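Local coordinates for nisin biosynthesis protein NisC (Lactococcus lactis subsp. lactis, PDB 2G0D), which is the zinc-containing lantibiotic cyclase of nisin biosynthesis, an alpha-toroid enzyme that closes the thioether rings of the antimicrobial peptide, at residues A[288-293]-A[334-339]. Residues are numbered along the deposited sequence; the frame is centred on the assembly and turned at random.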
ATOM      1  N   TYR A 288      -4.460  10.624  -8.491  1.00 28.88           N
ATOM      2  CA  TYR A 288      -5.255  11.695  -9.061  1.00 29.12           C
ATOM      3  C   TYR A 288      -6.412  12.030  -8.105  1.00 29.40           C
ATOM      4  O   TYR A 288      -6.805  13.195  -7.945  1.00 28.98           O
ATOM      5  CB  TYR A 288      -5.780  11.284 -10.440  1.00 29.47           C
ATOM      6  CG  TYR A 288      -4.785  11.452 -11.589  1.00 30.98           C
ATOM      7  CD1 TYR A 288      -4.835  12.591 -12.409  1.00 31.72           C
ATOM      8  CD2 TYR A 288      -3.802  10.486 -11.861  1.00 30.18           C
ATOM      9  CE1 TYR A 288      -3.932  12.779 -13.468  1.00 30.17           C
ATOM     10  CE2 TYR A 288      -2.894  10.661 -12.936  1.00 29.57           C
ATOM     11  CZ  TYR A 288      -2.981  11.811 -13.737  1.00 31.14           C
ATOM     12  OH  TYR A 288      -2.115  12.019 -14.796  1.00 31.29           O
ATOM     13  N   LEU A 289      -6.934  10.994  -7.464  1.00 28.00           N
ATOM     14  CA  LEU A 289      -8.035  11.130  -6.548  1.00 27.99           C
ATOM     15  C   LEU A 289      -7.554  11.986  -5.373  1.00 28.23           C
ATOM     16  O   LEU A 289      -8.124  13.046  -5.095  1.00 26.78           O
ATOM     17  CB  LEU A 289      -8.481   9.724  -6.075  1.00 28.18           C
ATOM     18  CG  LEU A 289      -9.559   9.720  -4.997  1.00 29.16           C
ATOM     19  CD1 LEU A 289     -10.796  10.469  -5.561  1.00 28.36           C
ATOM     20  CD2 LEU A 289      -9.913   8.325  -4.530  1.00 27.59           C
ATOM     21  N   TYR A 290      -6.499  11.506  -4.699  1.00 28.05           N
ATOM     22  CA  TYR A 290      -5.943  12.156  -3.532  1.00 28.48           C
ATOM     23  C   TYR A 290      -5.368  13.537  -3.839  1.00 29.25           C
ATOM     24  O   TYR A 290      -5.594  14.481  -3.081  1.00 29.37           O
ATOM     25  CB  TYR A 290      -4.892  11.269  -2.870  1.00 28.88           C
ATOM     26  CG  TYR A 290      -5.424   9.938  -2.304  1.00 30.07           C
ATOM     27  CD1 TYR A 290      -6.736   9.824  -1.805  1.00 29.44           C
ATOM     28  CD2 TYR A 290      -4.601   8.830  -2.233  1.00 27.91           C
ATOM     29  CE1 TYR A 290      -7.208   8.612  -1.269  1.00 30.74           C
ATOM     30  CE2 TYR A 290      -5.058   7.617  -1.712  1.00 29.52           C
ATOM     31  CZ  TYR A 290      -6.350   7.518  -1.228  1.00 31.24           C
ATOM     32  OH  TYR A 290      -6.781   6.307  -0.737  1.00 32.07           O
ATOM     33  N   GLY A 291      -4.616  13.650  -4.935  1.00 29.43           N
ATOM     34  CA  GLY A 291      -4.121  14.965  -5.420  1.00 29.74           C
ATOM     35  C   GLY A 291      -5.259  15.936  -5.674  1.00 29.92           C
ATOM     36  O   GLY A 291      -5.229  17.092  -5.208  1.00 30.24           O
ATOM     37  N   GLY A 292      -6.282  15.461  -6.380  1.00 29.38           N
ATOM     38  CA  GLY A 292      -7.467  16.255  -6.689  1.00 29.35           C
ATOM     39  C   GLY A 292      -8.225  16.742  -5.470  1.00 30.44           C
ATOM     40  O   GLY A 292      -8.672  17.903  -5.430  1.00 30.60           O
ATOM     41  N   LEU A 293      -8.399  15.863  -4.486  1.00 30.55           N
ATOM     42  CA  LEU A 293      -9.053  16.255  -3.235  1.00 31.97           C
ATOM     43  C   LEU A 293      -8.137  17.160  -2.407  1.00 32.51           C
ATOM     44  O   LEU A 293      -8.613  18.162  -1.874  1.00 33.49           O
ATOM     45  CB  LEU A 293      -9.545  15.056  -2.415  1.00 31.39           C
ATOM     46  CG  LEU A 293     -10.572  14.130  -3.106  1.00 33.15           C
ATOM     47  CD1 LEU A 293     -10.725  12.791  -2.325  1.00 30.96           C
ATOM     48  CD2 LEU A 293     -11.927  14.801  -3.341  1.00 30.48           C
ATOM     49  N   CYS A 334     -12.031   0.531  -6.015  1.00 28.13           N
ATOM     50  CA  CYS A 334     -13.374   1.002  -6.377  1.00 28.61           C
ATOM     51  C   CYS A 334     -14.216   1.283  -5.138  1.00 28.78           C
ATOM     52  O   CYS A 334     -14.998   2.230  -5.106  1.00 30.19           O
ATOM     53  CB  CYS A 334     -14.120  -0.029  -7.221  1.00 28.57           C
ATOM     54  SG  CYS A 334     -13.374  -0.380  -8.826  1.00 28.28           S
ATOM     55  N   SER A 335     -14.080   0.439  -4.130  1.00 27.51           N
ATOM     56  CA  SER A 335     -14.879   0.587  -2.941  1.00 27.07           C
ATOM     57  C   SER A 335     -14.453   1.877  -2.194  1.00 26.27           C
ATOM     58  O   SER A 335     -15.293   2.588  -1.607  1.00 24.53           O
ATOM     59  CB  SER A 335     -14.720  -0.655  -2.073  1.00 26.39           C
ATOM     60  OG  SER A 335     -15.523  -0.554  -0.928  1.00 31.56           O
ATOM     61  N   LEU A 336     -13.156   2.165  -2.234  1.00 25.79           N
ATOM     62  CA  LEU A 336     -12.654   3.417  -1.687  1.00 27.51           C
ATOM     63  C   LEU A 336     -13.148   4.652  -2.455  1.00 27.50           C
ATOM     64  O   LEU A 336     -13.621   5.603  -1.830  1.00 28.53           O
ATOM     65  CB  LEU A 336     -11.120   3.435  -1.526  1.00 27.04           C
ATOM     66  CG  LEU A 336     -10.804   4.860  -1.080  1.00 29.75           C
ATOM     67  CD1 LEU A 336     -10.746   5.026   0.444  1.00 25.87           C
ATOM     68  CD2 LEU A 336      -9.601   5.436  -1.768  1.00 32.42           C
ATOM     69  N   PHE A 337     -13.055   4.643  -3.786  1.00 27.52           N
ATOM     70  CA  PHE A 337     -13.705   5.688  -4.608  1.00 28.31           C
ATOM     71  C   PHE A 337     -15.167   5.953  -4.236  1.00 28.96           C
ATOM     72  O   PHE A 337     -15.577   7.107  -4.075  1.00 28.66           O
ATOM     73  CB  PHE A 337     -13.639   5.342  -6.084  1.00 28.10           C
ATOM     74  CG  PHE A 337     -12.407   5.814  -6.766  1.00 29.94           C
ATOM     75  CD1 PHE A 337     -11.163   5.222  -6.505  1.00 30.20           C
ATOM     76  CD2 PHE A 337     -12.480   6.856  -7.703  1.00 29.81           C
ATOM     77  CE1 PHE A 337     -10.014   5.673  -7.161  1.00 30.35           C
ATOM     78  CE2 PHE A 337     -11.348   7.302  -8.360  1.00 30.40           C
ATOM     79  CZ  PHE A 337     -10.114   6.709  -8.104  1.00 30.05           C
ATOM     80  N   LYS A 338     -15.955   4.881  -4.106  1.00 30.35           N
ATOM     81  CA  LYS A 338     -17.381   4.998  -3.786  1.00 31.34           C
ATOM     82  C   LYS A 338     -17.597   5.632  -2.405  1.00 31.73           C
ATOM     83  O   LYS A 338     -18.423   6.517  -2.251  1.00 31.29           O
ATOM     84  CB  LYS A 338     -18.050   3.622  -3.847  1.00 31.39           C
ATOM     85  CG  LYS A 338     -19.552   3.669  -3.668  1.00 33.02           C
ATOM     86  CD  LYS A 338     -20.160   2.291  -3.578  1.00 34.43           C
ATOM     87  CE  LYS A 338     -21.666   2.394  -3.381  1.00 39.29           C
ATOM     88  NZ  LYS A 338     -22.344   2.877  -4.619  1.00 42.20           N
ATOM     89  N   ARG A 339     -16.837   5.159  -1.414  1.00 32.52           N
ATOM     90  CA  ARG A 339     -16.821   5.710  -0.065  1.00 33.12           C
ATOM     91  C   ARG A 339     -16.514   7.224  -0.037  1.00 33.20           C
ATOM     92  O   ARG A 339     -17.151   7.956   0.708  1.00 33.12           O
ATOM     93  CB  ARG A 339     -15.778   4.961   0.789  1.00 32.97           C
ATOM     94  CG  ARG A 339     -15.871   5.225   2.308  1.00 35.55           C
ATOM     95  CD  ARG A 339     -15.517   3.952   3.125  1.00 35.70           C
ATOM     96  NE  ARG A 339     -14.284   3.472   2.594  1.00 36.91           N
ATOM     97  CZ  ARG A 339     -14.128   2.396   1.830  1.00 34.43           C
ATOM     98  NH1 ARG A 339     -15.124   1.561   1.546  1.00 35.15           N
ATOM     99  NH2 ARG A 339     -12.929   2.169   1.363  1.00 29.59           N
TER
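With chi1 at 175°, Leu289 carries CG trans to its own backbone N and reaches across to Phe337, whose side chain brings its ring nearer to the leucine. The two side chains run alongside each other, pointing opposite ways, and Leu289 CD2 comes to rest above the middle of the aromatic face, 3.8 Å from the Phe337 ring centroid and 13° off its normal, a CH-pi contact. Leu289 CB adds a second touch near the ring's far end, 4.0 Å from Phe337 CZ. Leu289 CD2 also meets Leu336 CD2, at 4.0 Å, so the one CD2 branch touches both Leu336 and Phe337, successive residues of helix 327-341. Leu336 CD2 is shared in turn: Tyr290 arrives from the opposite direction, and Tyr290 CZ lies 3.9 Å from that methyl, which approaches the phenol ring obliquely. The segment axes run nearly parallel, crossing at 21°, but stay 12.2 Å apart, so long side chains rather than backbones bridge the gap. Phe337 also touches Leu308 of helix 298-314, the helix between these two in sequence. Tyr290 OH is hydrogen-bonded to Leu400 O and Phe402 N and the Tyr290 ring stacks with Phe405, tying helix 281-294 to the C-terminal segment of the alpha toroid; Leu336 of helix 327-341 touches Leu401 and Asp403 there. The contact itself is therefore apolar and dispersive, made by buried methyls and rings, and its one polar group, the tyrosine hydroxyl, is satisfied by backbone atoms beyond the pair.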